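Side-chain contacts in probable fimbrial chaperone YadV (Escherichia coli K-12, PDB 5GHU), which probably acts as a periplasmic chaperone that helps pilin subunits fold and reach the outer membrane during assembly of fimbriae: residues V19-E24 against F88-L93; P58-D63 against Q68-M73; K119-P124 against Y160-S165. All coordinates share one frame; numbering follows the deposited sequence. Where two conformers were deposited one is given.

Interaction 1. Residues V19-E24 against F88-L93; sequences VNVRLE and FWFNVL
Val21 and Leu23 on one strand meet Phe90 and Val92 on the other through hydrocarbon alone, and all four side chains are buried. The closest pair is Val21 CG1 and Phe90 CE2, 3.8 Å apart; the two side chains approach from opposite directions. Phe90 has CG anti to the backbone N (chi1 178°), which stretches the ring out from its own strand and brings its far end to the valine. The valine methyl lies oblique to the ring. Leu23 reaches the same ring differently: its CD2 sits at the edge, near the ring plane, 4.3 Å from Phe90 CE2. That methyl does double duty, because Leu23 CD2 also lies 3.9 Å from Val92 CG2 as the leucine and valine slide past each other in opposite directions. Phe90 CE2 is therefore the ring atom that meets both Val21 and Leu23.

The strands run in nearly the same direction, 25° apart, with their axes 10.6 Å from each other at closest approach. This is the spacing of strands facing each other across a beta sandwich, here the immunoglobulin-like N-terminal domain of a PapD-type chaperone. Ile5 of strand 3-5 touches Val21, Leu23 and Val92, and Leu72 lies against both Val21 and Phe90, so the apolar packing continues around the four residues.

Charge is kept to the outer side of strand 19-24. Arg22 points away from 88-93 and forms a salt bridge with Glu24 two residues on, gripping one carboxylate oxygen side-on with two nitrogens: NE lies 2.6 Å and NH1 3.0 Å from Glu24 OE2. Both nitrogens reach OE2 from the same face of the carboxylate, and OE2 lies nearly in the guanidinium plane. Arg22 NH2 is hydrogen-bonded to Thr69 OG1 on the adjoining strand.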
# COMPACT_ATOMS: atom_id res chain seq x y z
N VAL A 19 13.46 8.32 7.62
CA VAL A 19 12.15 8.18 8.23
C VAL A 19 12.20 7.00 9.22
O VAL A 19 12.87 6.00 8.94
CB VAL A 19 11.09 7.92 7.14
CG1 VAL A 19 9.77 7.50 7.72
CG2 VAL A 19 10.98 9.13 6.24
N ASN A 20 11.50 7.11 10.35
CA ASN A 20 11.53 6.02 11.33
C ASN A 20 10.26 5.19 11.28
O ASN A 20 9.15 5.71 11.01
CB ASN A 20 11.73 6.54 12.75
CG ASN A 20 13.10 7.13 12.98
OD1 ASN A 20 14.08 6.75 12.35
ND2 ASN A 20 13.18 8.06 13.93
N VAL A 21 10.40 3.89 11.51
CA VAL A 21 9.24 3.02 11.64
C VAL A 21 9.41 2.26 12.94
O VAL A 21 10.49 1.76 13.21
CB VAL A 21 9.15 2.01 10.48
CG1 VAL A 21 8.00 1.04 10.71
CG2 VAL A 21 8.95 2.75 9.17
N ARG A 22 8.35 2.13 13.71
CA ARG A 22 8.48 1.46 15.01
C ARG A 22 7.93 0.02 14.99
O ARG A 22 6.86 -0.24 14.43
CB ARG A 22 7.74 2.28 16.06
CG ARG A 22 7.77 1.69 17.44
CD ARG A 22 9.17 1.77 18.05
NE ARG A 22 9.14 1.22 19.41
CZ ARG A 22 10.11 1.38 20.31
NH1 ARG A 22 10.02 0.85 21.52
NH2 ARG A 22 11.21 2.06 19.96
N LEU A 23 8.72 -0.88 15.56
CA LEU A 23 8.33 -2.27 15.82
C LEU A 23 8.11 -2.49 17.32
O LEU A 23 8.88 -1.97 18.17
CB LEU A 23 9.42 -3.22 15.34
CG LEU A 23 9.88 -2.97 13.90
CD1 LEU A 23 10.97 -3.99 13.57
CD2 LEU A 23 8.70 -3.07 12.89
N GLU A 24 7.13 -3.33 17.65
CA GLU A 24 6.90 -3.74 19.03
C GLU A 24 6.71 -5.24 19.08
O GLU A 24 6.01 -5.79 18.24
CB GLU A 24 5.67 -3.09 19.61
CG GLU A 24 5.77 -1.57 19.70
CD GLU A 24 6.70 -1.12 20.85
OE1 GLU A 24 6.86 -1.88 21.82
OE2 GLU A 24 7.26 -0.01 20.76
N PHE A 88 7.48 0.89 -2.55
CA PHE A 88 8.34 -0.19 -2.07
C PHE A 88 7.66 -0.94 -0.97
O PHE A 88 6.59 -0.52 -0.48
CB PHE A 88 9.71 0.36 -1.60
CG PHE A 88 10.41 1.11 -2.67
CD1 PHE A 88 10.14 2.46 -2.89
CD2 PHE A 88 11.29 0.47 -3.50
CE1 PHE A 88 10.76 3.12 -3.93
CE2 PHE A 88 11.90 1.16 -4.56
CZ PHE A 88 11.61 2.50 -4.74
N TRP A 89 8.25 -2.08 -0.62
CA TRP A 89 7.75 -2.86 0.50
C TRP A 89 8.71 -2.91 1.67
O TRP A 89 9.86 -3.27 1.52
CB TRP A 89 7.44 -4.28 0.02
CG TRP A 89 6.22 -4.18 -0.84
CD1 TRP A 89 6.17 -3.85 -2.18
CD2 TRP A 89 4.87 -4.33 -0.41
NE1 TRP A 89 4.87 -3.81 -2.60
CE2 TRP A 89 4.05 -4.11 -1.53
CE3 TRP A 89 4.28 -4.62 0.81
CZ2 TRP A 89 2.67 -4.21 -1.47
CZ3 TRP A 89 2.92 -4.72 0.87
CH2 TRP A 89 2.13 -4.52 -0.25
N PHE A 90 8.20 -2.50 2.82
CA PHE A 90 8.94 -2.64 4.07
C PHE A 90 8.60 -3.99 4.70
O PHE A 90 7.44 -4.24 5.03
CB PHE A 90 8.59 -1.48 5.04
CG PHE A 90 9.29 -1.60 6.38
CD1 PHE A 90 10.66 -1.60 6.44
CD2 PHE A 90 8.57 -1.85 7.53
CE1 PHE A 90 11.35 -1.75 7.64
CE2 PHE A 90 9.24 -2.00 8.74
CZ PHE A 90 10.64 -1.98 8.79
N ASN A 91 9.62 -4.83 4.86
CA ASN A 91 9.46 -6.19 5.37
C ASN A 91 10.00 -6.37 6.75
O ASN A 91 11.09 -5.88 7.05
CB ASN A 91 10.21 -7.20 4.50
CG ASN A 91 9.70 -7.25 3.07
OD1 ASN A 91 8.99 -8.17 2.71
ND2 ASN A 91 10.05 -6.27 2.26
N VAL A 92 9.27 -7.15 7.55
CA VAL A 92 9.67 -7.58 8.87
C VAL A 92 9.54 -9.08 8.98
O VAL A 92 8.47 -9.63 8.72
CB VAL A 92 8.80 -6.87 9.91
CG1 VAL A 92 9.08 -7.41 11.28
CG2 VAL A 92 9.07 -5.38 9.78
N LEU A 93 10.62 -9.75 9.36
CA LEU A 93 10.63 -11.21 9.46
C LEU A 93 11.05 -11.59 10.87
O LEU A 93 12.10 -11.18 11.31
CB LEU A 93 11.60 -11.80 8.39
CG LEU A 93 11.86 -13.31 8.25
CD1 LEU A 93 12.85 -13.85 9.28
CD2 LEU A 93 10.56 -14.03 8.38

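Interaction 2. Residues P58-D63 against Q68-M73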
# COMPACT_ATOMS: atom_id res chain seq x y z
N PRO A 58 19.35 -3.73 10.52
CA PRO A 58 18.71 -4.73 9.67
C PRO A 58 18.33 -5.98 10.45
O PRO A 58 17.39 -6.68 10.05
CB PRO A 58 19.79 -5.03 8.63
CG PRO A 58 21.06 -4.72 9.32
CD PRO A 58 20.76 -3.53 10.17
N VAL A 59 19.05 -6.26 11.53
CA VAL A 59 18.68 -7.35 12.42
C VAL A 59 18.72 -6.86 13.85
O VAL A 59 19.66 -6.18 14.27
CB VAL A 59 19.62 -8.57 12.28
CG1 VAL A 59 19.19 -9.62 13.27
CG2 VAL A 59 19.57 -9.10 10.88
N SER A 60 17.67 -7.15 14.60
CA SER A 60 17.69 -6.82 16.01
C SER A 60 17.06 -7.92 16.85
O SER A 60 16.29 -8.74 16.35
CB SER A 60 16.99 -5.48 16.26
OG SER A 60 15.86 -5.32 15.46
N ARG A 61 17.45 -7.96 18.13
CA ARG A 61 16.78 -8.77 19.12
C ARG A 61 15.80 -7.89 19.88
O ARG A 61 16.22 -6.93 20.53
CB ARG A 61 17.80 -9.42 20.08
CG ARG A 61 17.18 -10.32 21.12
CD ARG A 61 18.22 -11.25 21.77
NE ARG A 61 19.52 -10.61 21.99
CZ ARG A 61 20.62 -10.86 21.27
NH1 ARG A 61 20.58 -11.75 20.28
NH2 ARG A 61 21.76 -10.23 21.54
N ILE A 62 14.52 -8.22 19.81
CA ILE A 62 13.47 -7.46 20.49
C ILE A 62 12.87 -8.32 21.60
O ILE A 62 12.24 -9.34 21.31
CB ILE A 62 12.37 -7.03 19.55
CG1 ILE A 62 12.95 -6.41 18.27
CG2 ILE A 62 11.44 -6.04 20.29
CD1 ILE A 62 11.88 -5.91 17.24
N ASP A 63 13.07 -7.92 22.85
CA ASP A 63 12.57 -8.71 23.98
C ASP A 63 11.07 -8.62 24.05
O ASP A 63 10.47 -7.73 23.45
CB ASP A 63 13.17 -8.21 25.28
CG ASP A 63 14.51 -8.81 25.54
OD1 ASP A 63 14.75 -9.92 25.03
OD2 ASP A 63 15.33 -8.18 26.23
N GLN A 68 11.63 -1.55 19.01
CA GLN A 68 12.82 -1.17 18.28
C GLN A 68 12.38 -0.21 17.19
O GLN A 68 11.46 -0.52 16.43
CB GLN A 68 13.48 -2.40 17.64
CG GLN A 68 14.68 -2.10 16.74
CD GLN A 68 15.82 -1.50 17.52
OE1 GLN A 68 16.29 -2.09 18.50
NE2 GLN A 68 16.27 -0.33 17.11
N THR A 69 13.03 0.94 17.11
CA THR A 69 12.81 1.83 15.98
C THR A 69 13.76 1.48 14.84
O THR A 69 14.96 1.32 15.05
CB THR A 69 13.01 3.27 16.39
OG1 THR A 69 12.02 3.56 17.37
CG2 THR A 69 12.77 4.20 15.20
N ILE A 70 13.21 1.40 13.61
CA ILE A 70 14.02 1.11 12.43
C ILE A 70 14.14 2.40 11.64
O ILE A 70 13.15 3.03 11.33
CB ILE A 70 13.38 0.02 11.55
CG1 ILE A 70 13.12 -1.24 12.38
CG2 ILE A 70 14.24 -0.28 10.30
CD1 ILE A 70 14.38 -1.92 12.99
N LYS A 71 15.35 2.76 11.26
CA LYS A 71 15.55 3.98 10.49
C LYS A 71 15.64 3.60 9.01
O LYS A 71 16.47 2.76 8.60
CB LYS A 71 16.83 4.70 10.97
CG LYS A 71 17.30 5.83 10.04
CD LYS A 71 18.52 6.53 10.59
CE LYS A 71 18.15 7.42 11.77
NZ LYS A 71 19.31 8.23 12.25
N LEU A 72 14.79 4.21 8.19
CA LEU A 72 14.80 3.94 6.76
C LEU A 72 15.44 5.12 6.08
O LEU A 72 15.10 6.27 6.37
CB LEU A 72 13.39 3.72 6.22
CG LEU A 72 12.58 2.67 6.97
CD1 LEU A 72 11.12 2.70 6.40
CD2 LEU A 72 13.24 1.27 6.87
N MET A 73 16.39 4.86 5.19
CA MET A 73 17.17 5.94 4.64
C MET A 73 17.37 5.80 3.12
O MET A 73 17.86 4.77 2.66
CB MET A 73 18.52 6.02 5.33
CG MET A 73 19.26 7.22 4.90
SD MET A 73 20.80 7.47 5.82
CE MET A 73 20.27 7.57 7.51
O HOH W 1 16.08 -4.22 20.13
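Gln68 meets Ser60 and Ile62 in a mixed contact, van der Waals along the side chains and water-bridged at the amide, within the hairpin of strands 53-62 and 67-74 in the N-terminal domain. The short strand segments run antiparallel, at 166°, but their axes are 9.1 Å apart, so side chains and a water span the separation. Ile62 CD1 comes within 3.9 Å of Gln68 CB as the two side chains cross, and Ser60 OG rests 3.7 Å from Gln68 CG. Gln68 leaves its backbone with CG anti to N and then bends at chi2 (64°), which folds the amide back over its own strand. There Gln68 NE2 donates to Thr69 O at 2.9 Å, an almost straight bond (166°) that arrives from above the carbonyl plane. The other end of the amide, Gln68 OE1, accepts from a water at 2.7 Å; the same water donates to Arg61 O, also at 2.7 Å.

The two bonds use opposite ends of the amide, which should favour this orientation over the flipped one, and the polar link to 58-63 runs through that water to a main-chain carbonyl.

Interaction 3. Residues K119-P124 against Y160-S165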
# COMPACT_ATOMS: atom_id res chain seq x y z
N LYS A 119 3.43 -1.20 2.77
CA LYS A 119 3.92 -0.34 1.67
C LYS A 119 4.66 0.88 2.19
O LYS A 119 4.25 1.51 3.19
CB LYS A 119 2.75 0.14 0.82
CG LYS A 119 2.07 -1.01 0.07
CD LYS A 119 0.71 -0.48 -0.51
CE LYS A 119 -0.21 -1.57 -1.04
NZ LYS A 119 -1.59 -1.01 -1.32
N LEU A 120 5.71 1.22 1.46
CA LEU A 120 6.39 2.52 1.65
C LEU A 120 6.20 3.32 0.36
O LEU A 120 6.48 2.84 -0.74
CB LEU A 120 7.88 2.33 1.95
CG LEU A 120 8.62 3.68 2.08
CD1 LEU A 120 9.76 3.54 3.14
CD2 LEU A 120 9.21 4.12 0.74
N PHE A 121 5.66 4.53 0.47
CA PHE A 121 5.50 5.37 -0.71
C PHE A 121 6.54 6.45 -0.67
O PHE A 121 6.54 7.28 0.27
CB PHE A 121 4.09 6.01 -0.77
CG PHE A 121 2.98 5.00 -0.86
CD1 PHE A 121 2.64 4.48 -2.07
CD2 PHE A 121 2.29 4.56 0.28
CE1 PHE A 121 1.59 3.53 -2.18
CE2 PHE A 121 1.26 3.55 0.17
CZ PHE A 121 0.91 3.07 -1.06
N TYR A 122 7.42 6.43 -1.67
CA TYR A 122 8.42 7.50 -1.83
C TYR A 122 7.76 8.64 -2.61
O TYR A 122 7.29 8.45 -3.75
CB TYR A 122 9.66 6.96 -2.56
CG TYR A 122 10.72 8.03 -2.67
CD1 TYR A 122 11.58 8.28 -1.62
CD2 TYR A 122 10.86 8.75 -3.85
CE1 TYR A 122 12.59 9.24 -1.76
CE2 TYR A 122 11.88 9.68 -4.01
CZ TYR A 122 12.71 9.93 -2.95
OH TYR A 122 13.73 10.88 -3.11
N ARG A 123 7.68 9.84 -1.97
CA ARG A 123 6.91 10.94 -2.52
C ARG A 123 7.84 12.13 -2.78
O ARG A 123 8.24 12.84 -1.85
CB ARG A 123 5.79 11.35 -1.56
CG ARG A 123 4.91 12.44 -2.15
CD ARG A 123 3.79 12.82 -1.17
NE ARG A 123 2.90 11.63 -1.16
CZ ARG A 123 2.09 11.38 -0.15
NH1 ARG A 123 1.97 12.25 0.87
NH2 ARG A 123 1.36 10.26 -0.15
N PRO A 124 8.21 12.35 -4.05
CA PRO A 124 8.95 13.59 -4.36
C PRO A 124 8.16 14.81 -3.92
O PRO A 124 6.94 14.85 -4.06
CB PRO A 124 9.09 13.54 -5.89
CG PRO A 124 8.97 12.03 -6.24
CD PRO A 124 7.94 11.51 -5.24
N TYR A 160 -0.07 7.08 -6.10
CA TYR A 160 -0.79 5.81 -5.99
C TYR A 160 -2.15 6.04 -5.37
O TYR A 160 -2.33 6.90 -4.47
CB TYR A 160 -0.02 4.78 -5.11
CG TYR A 160 1.21 4.28 -5.77
CD1 TYR A 160 2.40 5.00 -5.76
CD2 TYR A 160 1.16 3.12 -6.49
CE1 TYR A 160 3.53 4.53 -6.42
CE2 TYR A 160 2.33 2.64 -7.18
CZ TYR A 160 3.48 3.37 -7.10
OH TYR A 160 4.59 2.91 -7.80
N VAL A 161 -3.09 5.18 -5.79
CA VAL A 161 -4.34 5.02 -5.03
C VAL A 161 -4.46 3.58 -4.59
O VAL A 161 -4.29 2.64 -5.38
CB VAL A 161 -5.60 5.42 -5.83
CG1 VAL A 161 -6.89 5.13 -5.00
CG2 VAL A 161 -5.57 6.94 -6.17
N SER A 162 -4.74 3.41 -3.27
CA SER A 162 -4.87 2.08 -2.64
C SER A 162 -6.28 1.97 -2.07
O SER A 162 -6.82 2.99 -1.62
CB SER A 162 -3.88 1.94 -1.48
OG SER A 162 -2.50 2.01 -1.94
N PHE A 163 -6.83 0.77 -2.06
CA PHE A 163 -8.21 0.60 -1.56
C PHE A 163 -8.32 -0.43 -0.46
O PHE A 163 -7.61 -1.46 -0.46
CB PHE A 163 -9.15 0.11 -2.69
CG PHE A 163 -9.17 0.99 -3.93
CD1 PHE A 163 -8.26 0.76 -4.95
CD2 PHE A 163 -10.05 2.04 -4.03
CE1 PHE A 163 -8.26 1.59 -6.12
CE2 PHE A 163 -10.13 2.84 -5.19
CZ PHE A 163 -9.22 2.60 -6.25
N SER A 164 -9.29 -0.23 0.43
CA SER A 164 -9.62 -1.32 1.35
C SER A 164 -10.76 -2.15 0.78
O SER A 164 -10.79 -3.35 1.01
CB SER A 164 -9.96 -0.75 2.71
OG SER A 164 -11.08 0.14 2.63
N SER A 165 -11.68 -1.54 0.03
CA SER A 165 -12.82 -2.30 -0.55
C SER A 165 -13.55 -1.42 -1.56
O SER A 165 -13.32 -0.19 -1.60
CB SER A 165 -13.84 -2.73 0.52
OG SER A 165 -14.48 -1.62 1.12
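Segment 119-124 is strand as far as Arg123, whereas 160-165 enters as loop and turns a corner at Ser164, where Ser164 and Ser165 both face Tyr207 in a classic beta bulge. The backbones stay well apart: the nearest CA atoms are those of Phe121 and Tyr160, 8.2 Å from each other. Alternate residues Lys119 and Phe121 point across, as do Tyr160 and Ser162, and the side chains close the distance.

The Phe121 side chain crosses Tyr160 obliquely. Its CE1 lies 3.6 Å from Tyr160 CB, and its CD1 is 3.7 Å from Tyr160 CD1. The ring planes are inclined at 50° with centroids 5.5 Å apart, an oblique pairing. Phe121 CG is anti to the carbonyl carbon (chi1 -62°), an orientation that sends the ring toward the other segment and brings CZ within 3.7 Å of Ser162 OG. With an alanine here the contacts to Tyr160 CB and its ring would be gone, which is likely to open a gap beside Tyr160 and Ser162 and leave the tyrosine ring freer to turn.

Lys119 runs alongside, its chain extended beyond CG, and places NZ 3.2 Å from Ser162 OG in a weak hydrogen bond. Around this contact, Arg123 forms salt bridges with Glu85 and with Asp211, while Glu85 also accepts from Tyr160 N.

The segments belong to the two immunoglobulin-like domains of a PapD-family chaperone, so the contact lies where these meet. As in relatives, Lys119 and nearby Arg9 are probably the cleft's basic pair for a pilin subunit's C-terminal carboxylate; here the ammonium group leans on Ser162 OG. Across 119-124 and 160-165 the domains are joined mainly by the fit of Phe121 against Tyr160, with one weak polar link beside it.

How the interactions relate
Interactions 1 and 2 lie inside the N-terminal domain, their centres about 8 Å apart, whereas interaction 3 reaches across to the C-terminal domain, its centre about 15 Å from that of interaction 1 and about 23 Å from that of interaction 2. Along the chain, 58-63 and 68-73 are nested within the loop closed by 19-24 and 88-93, and interaction 3 follows both. Strands 19-25 and 67-74 are neighbours, as are 86-95 and 114-123, so hydrogen-bonded strands connect interaction 1 to each of the others. Strand 114-123 turns Leu120 into the first domain's core, against Leu72, and Lys119 and Phe121 to the interdomain cleft; one strand thus serves both core and domain interface.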